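PDB 1KPH: cyclopropane-fatty-acyl-phospholipid synthase 1 from Mycobacterium tuberculosis, which converts a double bond at the distal position of an alpha mycolic acid into a cyclopropane ring, using a methylene group from S-adenosyl-L-methionine. Local coordinates for residues A149-A154 and P209-C214; Q31-A36 and E260-Y265. All blocks are in the same frame, centred on the assembly; numbering follows the deposited sequence.

Contact 1: residues A149-A154 and P209-C214; sequences AFFSLA and PMVQEC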
# COMPACT_ATOMS: atom_id res chain seq x y z
N ALA A 149 12.09 -8.34 -10.96
CA ALA A 149 11.74 -9.68 -10.51
C ALA A 149 10.25 -9.75 -10.18
O ALA A 149 9.58 -10.74 -10.50
CB ALA A 149 12.56 -10.06 -9.29
N PHE A 150 9.74 -8.71 -9.54
CA PHE A 150 8.33 -8.68 -9.18
C PHE A 150 7.42 -8.78 -10.41
O PHE A 150 6.54 -9.63 -10.47
CB PHE A 150 7.99 -7.41 -8.41
CG PHE A 150 6.54 -7.31 -8.03
CD1 PHE A 150 5.96 -8.25 -7.18
CD2 PHE A 150 5.74 -6.31 -8.58
CE1 PHE A 150 4.61 -8.20 -6.88
CE2 PHE A 150 4.37 -6.25 -8.28
CZ PHE A 150 3.81 -7.19 -7.43
N PHE A 151 7.64 -7.91 -11.40
CA PHE A 151 6.81 -7.94 -12.60
C PHE A 151 6.97 -9.24 -13.38
O PHE A 151 6.05 -9.68 -14.07
CB PHE A 151 7.12 -6.74 -13.50
CG PHE A 151 6.57 -5.44 -12.99
CD1 PHE A 151 7.27 -4.68 -12.08
CD2 PHE A 151 5.31 -5.00 -13.42
CE1 PHE A 151 6.74 -3.48 -11.59
CE2 PHE A 151 4.78 -3.81 -12.94
CZ PHE A 151 5.49 -3.05 -12.02
N SER A 152 8.15 -9.85 -13.28
CA SER A 152 8.41 -11.10 -13.96
C SER A 152 7.48 -12.15 -13.36
O SER A 152 6.79 -12.88 -14.07
CB SER A 152 9.87 -11.52 -13.78
OG SER A 152 10.13 -12.77 -14.41
N LEU A 153 7.48 -12.22 -12.03
CA LEU A 153 6.64 -13.17 -11.30
C LEU A 153 5.17 -12.89 -11.57
O LEU A 153 4.39 -13.80 -11.85
CB LEU A 153 6.91 -13.09 -9.80
CG LEU A 153 6.02 -13.95 -8.89
CD1 LEU A 153 6.19 -15.42 -9.23
CD2 LEU A 153 6.38 -13.70 -7.43
N ALA A 154 4.79 -11.62 -11.47
CA ALA A 154 3.41 -11.21 -11.70
C ALA A 154 2.93 -11.69 -13.06
O ALA A 154 1.84 -12.26 -13.18
CB ALA A 154 3.30 -9.69 -11.61
N PRO A 209 8.23 6.62 -14.69
CA PRO A 209 8.89 5.95 -15.82
C PRO A 209 9.49 4.61 -15.41
O PRO A 209 9.55 3.68 -16.21
CB PRO A 209 9.95 6.96 -16.25
CG PRO A 209 9.29 8.27 -15.95
CD PRO A 209 8.69 8.01 -14.57
N MET A 210 9.94 4.51 -14.16
CA MET A 210 10.54 3.27 -13.69
C MET A 210 9.50 2.15 -13.63
O MET A 210 9.80 1.00 -13.96
CB MET A 210 11.15 3.49 -12.30
CG MET A 210 12.17 2.43 -11.92
SD MET A 210 12.87 2.73 -10.29
CE MET A 210 13.52 4.41 -10.49
N VAL A 211 8.27 2.49 -13.23
CA VAL A 211 7.20 1.50 -13.16
C VAL A 211 6.80 1.11 -14.58
O VAL A 211 6.60 -0.06 -14.89
CB VAL A 211 5.96 2.05 -12.41
CG1 VAL A 211 4.82 1.05 -12.48
CG2 VAL A 211 6.33 2.35 -10.97
N GLN A 212 6.67 2.11 -15.44
CA GLN A 212 6.31 1.89 -16.83
C GLN A 212 7.34 0.99 -17.53
O GLN A 212 6.99 0.14 -18.35
CB GLN A 212 6.22 3.24 -17.56
CG GLN A 212 5.05 4.10 -17.11
CD GLN A 212 3.77 3.79 -17.86
OE1 GLN A 212 3.56 2.65 -18.29
NE2 GLN A 212 2.92 4.79 -18.03
N GLU A 213 8.61 1.17 -17.18
CA GLU A 213 9.70 0.39 -17.76
C GLU A 213 9.69 -1.08 -17.34
O GLU A 213 9.74 -1.97 -18.18
CB GLU A 213 11.05 1.03 -17.39
CG GLU A 213 12.29 0.17 -17.66
CD GLU A 213 12.37 -0.33 -19.10
OE1 GLU A 213 11.94 0.39 -20.02
OE2 GLU A 213 12.88 -1.46 -19.30
N CYS A 214 9.64 -1.32 -16.03
CA CYS A 214 9.64 -2.68 -15.51
C CYS A 214 8.40 -3.45 -15.95
O CYS A 214 8.43 -4.68 -16.08
CB CYS A 214 9.75 -2.67 -13.99
SG CYS A 214 11.29 -1.93 -13.39

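Contact 2: residues Q31-A36 and E260-Y265; sequences QTYSCA and ERYMKY. With 10A (didecyl-dimethyl-ammonium), chain G; SAH (S-adenosyl-L-homocysteine), chain F; CO3 (carbonate ion), chain E.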
# COMPACT_ATOMS: atom_id res chain seq x y z
N GLN A 31 -8.65 -0.68 8.96
CA GLN A 31 -7.20 -0.71 9.11
C GLN A 31 -6.50 -0.58 7.77
O GLN A 31 -5.43 -1.15 7.56
CB GLN A 31 -6.74 -2.00 9.81
CG GLN A 31 -7.41 -2.25 11.14
CD GLN A 31 -7.39 -1.04 12.05
OE1 GLN A 31 -8.43 -0.58 12.51
NE2 GLN A 31 -6.19 -0.52 12.31
N THR A 32 -7.13 0.14 6.84
CA THR A 32 -6.52 0.34 5.53
C THR A 32 -5.39 1.35 5.74
O THR A 32 -5.58 2.42 6.33
CB THR A 32 -7.55 0.89 4.51
OG1 THR A 32 -8.58 -0.09 4.31
CG2 THR A 32 -6.88 1.18 3.17
N TYR A 33 -4.21 1.01 5.25
CA TYR A 33 -3.03 1.85 5.43
C TYR A 33 -2.46 2.26 4.07
O TYR A 33 -1.38 1.82 3.68
CB TYR A 33 -2.01 1.06 6.26
CG TYR A 33 -0.90 1.85 6.93
CD1 TYR A 33 -0.93 3.24 6.98
CD2 TYR A 33 0.16 1.19 7.54
CE1 TYR A 33 0.09 3.96 7.62
CE2 TYR A 33 1.18 1.89 8.18
CZ TYR A 33 1.14 3.28 8.21
OH TYR A 33 2.15 3.97 8.84
N SER A 34 -3.21 3.09 3.36
CA SER A 34 -2.85 3.58 2.04
C SER A 34 -3.78 4.73 1.68
O SER A 34 -4.76 4.98 2.39
CB SER A 34 -2.96 2.45 1.01
OG SER A 34 -4.21 1.77 1.12
N CYS A 35 -3.48 5.43 0.59
CA CYS A 35 -4.29 6.57 0.15
C CYS A 35 -5.76 6.26 -0.08
O CYS A 35 -6.10 5.37 -0.86
CB CYS A 35 -3.70 7.16 -1.13
SG CYS A 35 -4.49 8.70 -1.67
N ALA A 36 -6.63 7.01 0.59
CA ALA A 36 -8.07 6.83 0.43
C ALA A 36 -8.53 7.58 -0.83
O ALA A 36 -7.79 8.38 -1.40
CB ALA A 36 -8.81 7.35 1.67
N GLU A 260 5.83 11.20 18.85
CA GLU A 260 6.44 12.35 18.18
C GLU A 260 6.94 11.99 16.80
O GLU A 260 6.78 12.75 15.84
CB GLU A 260 7.61 12.88 19.01
CG GLU A 260 7.21 13.49 20.35
CD GLU A 260 6.23 14.63 20.20
OE1 GLU A 260 6.51 15.56 19.41
OE2 GLU A 260 5.18 14.59 20.87
N ARG A 261 7.57 10.83 16.69
CA ARG A 261 8.11 10.37 15.42
C ARG A 261 6.99 10.17 14.40
O ARG A 261 7.09 10.61 13.26
CB ARG A 261 8.88 9.07 15.62
CG ARG A 261 9.62 8.58 14.39
CD ARG A 261 10.62 7.50 14.77
NE ARG A 261 9.97 6.38 15.44
CZ ARG A 261 10.61 5.39 16.04
NH1 ARG A 261 11.94 5.37 16.07
NH2 ARG A 261 9.93 4.40 16.61
N TYR A 262 5.91 9.51 14.81
CA TYR A 262 4.81 9.27 13.89
C TYR A 262 4.05 10.53 13.50
O TYR A 262 3.57 10.63 12.37
CB TYR A 262 3.85 8.22 14.46
CG TYR A 262 4.27 6.82 14.06
CD1 TYR A 262 5.41 6.24 14.61
CD2 TYR A 262 3.58 6.12 13.07
CE1 TYR A 262 5.86 5.00 14.18
CE2 TYR A 262 4.02 4.87 12.63
CZ TYR A 262 5.17 4.32 13.20
OH TYR A 262 5.62 3.09 12.78
N MET A 263 3.93 11.49 14.41
CA MET A 263 3.24 12.73 14.06
C MET A 263 4.08 13.46 13.02
O MET A 263 3.57 13.98 12.03
CB MET A 263 3.05 13.62 15.30
CG MET A 263 1.94 13.18 16.23
SD MET A 263 0.31 13.18 15.44
CE MET A 263 0.04 14.96 15.20
N LYS A 264 5.39 13.50 13.25
CA LYS A 264 6.31 14.16 12.34
C LYS A 264 6.21 13.52 10.96
O LYS A 264 6.23 14.21 9.94
CB LYS A 264 7.75 14.05 12.87
CG LYS A 264 8.82 14.61 11.93
CD LYS A 264 10.21 14.46 12.54
CE LYS A 264 11.30 14.92 11.59
NZ LYS A 264 12.65 14.77 12.20
N TYR A 265 6.10 12.20 10.94
CA TYR A 265 6.00 11.45 9.70
C TYR A 265 4.66 11.70 8.99
O TYR A 265 4.63 12.06 7.81
CB TYR A 265 6.24 9.96 10.01
CG TYR A 265 5.34 8.93 9.32
CD1 TYR A 265 5.26 8.85 7.93
CD2 TYR A 265 4.61 8.01 10.08
CE1 TYR A 265 4.47 7.87 7.31
CE2 TYR A 265 3.82 7.04 9.47
CZ TYR A 265 3.75 6.97 8.09
OH TYR A 265 2.98 5.99 7.49
C1 10A G . 12.42 8.28 -0.64
C2 10A G . 12.25 7.06 0.26
C3 10A G . 10.77 6.64 0.30
C4 10A G . 10.44 5.43 1.18
C5 10A G . 8.93 5.19 1.08
C6 10A G . 8.37 4.05 1.95
C7 10A G . 6.86 4.06 1.69
C8 10A G . 6.04 3.12 2.57
C9 10A G . 4.55 3.31 2.23
C10 10A G . 3.67 2.55 3.22
N1 10A G . 2.14 2.74 3.28
C11 10A G . 1.67 1.90 4.45
C12 10A G . 1.47 2.18 2.05
C13 10A G . 1.63 4.18 3.43
C14 10A G . 2.06 5.12 4.59
C15 10A G . 1.75 6.62 4.42
C16 10A G . 2.41 7.40 3.25
C17 10A G . 3.94 7.50 3.35
C18 10A G . 4.57 8.30 2.20
C19 10A G . 6.09 8.38 2.38
C20 10A G . 6.69 9.22 1.24
C21 10A G . 8.21 9.37 1.39
C22 10A G . 8.73 10.24 0.24
N SAH F . -2.20 -3.10 1.06
CA SAH F . -2.56 -2.79 2.44
CB SAH F . -1.31 -2.59 3.32
CG SAH F . -0.20 -1.65 2.81
C SAH F . -3.45 -1.54 2.51
OXT SAH F . -3.98 -1.25 3.60
C5' SAH F . 2.49 -2.43 3.08
C4' SAH F . 2.18 -3.93 3.06
O4' SAH F . 2.94 -4.65 2.05
C3' SAH F . 2.48 -4.61 4.40
O3' SAH F . 1.38 -5.51 4.72
C2' SAH F . 3.77 -5.36 4.13
O2' SAH F . 3.94 -6.47 5.01
C1' SAH F . 3.62 -5.75 2.70
N9 SAH F . 4.90 -6.05 2.04
C8 SAH F . 6.05 -5.33 1.97
N7 SAH F . 7.03 -5.86 1.30
C5 SAH F . 6.46 -7.06 0.87
C6 SAH F . 6.98 -8.25 0.02
N6 SAH F . 8.22 -8.29 -0.50
N1 SAH F . 6.10 -9.28 -0.19
C2 SAH F . 4.85 -9.22 0.34
N3 SAH F . 4.29 -8.25 1.09
C4 SAH F . 5.16 -7.19 1.32
C CO3 E . -0.12 4.19 -0.95
O1 CO3 E . -1.49 4.72 -1.23
O2 CO3 E . 0.52 4.51 0.21
O3 CO3 E . 0.50 3.38 -1.86

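Contact 1: residues A149-A154 and P209-C214
With CG of Phe-151 set anti to its own carbonyl carbon (chi1 -75°) and CG1 of Val-211 trans to the backbone nitrogen (chi1 174°), an aromatic ring and a methyl branch are brought together between two helices of the Rossmann-like methyltransferase fold. Helix 147-157 precedes strand 163-171, helix 208-217 precedes strand 221-227, and both lie against the central sheet. Phe-151 carries the contact. Its long axis runs at about a right angle to the valine side chain, and the closest approach there is a loose one, 4.2 Å from CZ of Phe-151 to CG1 of Val-211.

Cys-214 fits more closely. Its CB lies 3.7 Å from CD1 of Phe-151, and its carbonyl carbon is placed over one face of the ring, shifted toward the rim. The thiol is turned away from the ring, so the methylene makes the side-chain contact. No hydrogen bond links segments 149-154 and 209-214; the side-chain contacts are apolar, and Phe-151 extends them inward onto Met-164 and Leu-166 of strand 163-171. O of Cys-214 comes within 3.6 Å of CB of Phe-151, yet this polar atom is satisfied by ND2 of Asn-218. On the opposite face of the Phe-151 ring sits CD2 of Phe-150, 4.1 Å above the plane and likewise displaced toward the rim.

Contact 2: residues Q31-A36 and E260-Y265
Tyr-33 and Tyr-265 point at each other from opposite directions beside the lipid pocket and join through their hydroxyls, 2.6 Å from OH of Tyr-33 to OH of Tyr-265. Their rings are inclined by about 70°. The Tyr-33 hydroxyl lies in the plane of the Tyr-265 ring, at its edge, whereas the Tyr-265 oxygen approaches the Tyr-33 ring obliquely. The first torsion of Tyr-265, 138°, is far from any staggered value, which suggests some strain in the side chain that reaches this bond. A second hydrogen bond, to NE2 of His-15, also grips OH of Tyr-33 and helps fix its position; CE2 of Tyr-262 stands 4.3 Å from the same OH of Tyr-33.

The pair flanks one side of the head of the bound didecyl-dimethyl-ammonium. Its methyl C11 sits over the centre of the Tyr-33 ring, 3.4 Å above the ring plane, a CH-pi contact probably reinforced by the adjacent positive charge. The same C11 lies 3.1 Å from O of Tyr-33. Next to that ring, OH of Tyr-265 comes within 3.2 Å of C14 in one decyl chain. The Tyr-33 backbone also serves the cofactor site: its N donates a nearly straight bond (171°) to OXT of S-adenosyl-L-homocysteine, 2.8 Å away. Tyr-33 thus lines both pockets where they meet, consistent with methylene transfer to a lipid. Farther along, N of Cys-35 holds O1 of the carbonate at 2.8 Å.

Cys-269, the probable active-site residue, follows Tyr-265 one turn later on helix 256-275. Around this centre, Tyr-265 packs on Ile-195 and Ile-199 of helix 186-199, Trp-239 of helix 229-245 meets Tyr-33 edge-to-face, and helix 45-57 backs the loop at Thr-32 and Ala-36.

Overall arrangement
The two contacts lie on opposite sides of the chain's centre, their centres 26 Å apart and their nearest atoms about 14 Å apart, without touching. Along the sequence the order is 31-36, 149-154, 209-214, 260-265, so contact 2 spans most of the chain and contact 1 falls within that span. Strand 278-286, which follows the helix of contact 2, inserts between strands 163-171 and 221-227, the strands that follow the two helices of contact 1. Contact 1 belongs to the helical cover of the methyltransferase sheet, while contact 2 ties an N-terminal loop to a late helix around the cofactor and lipid pockets.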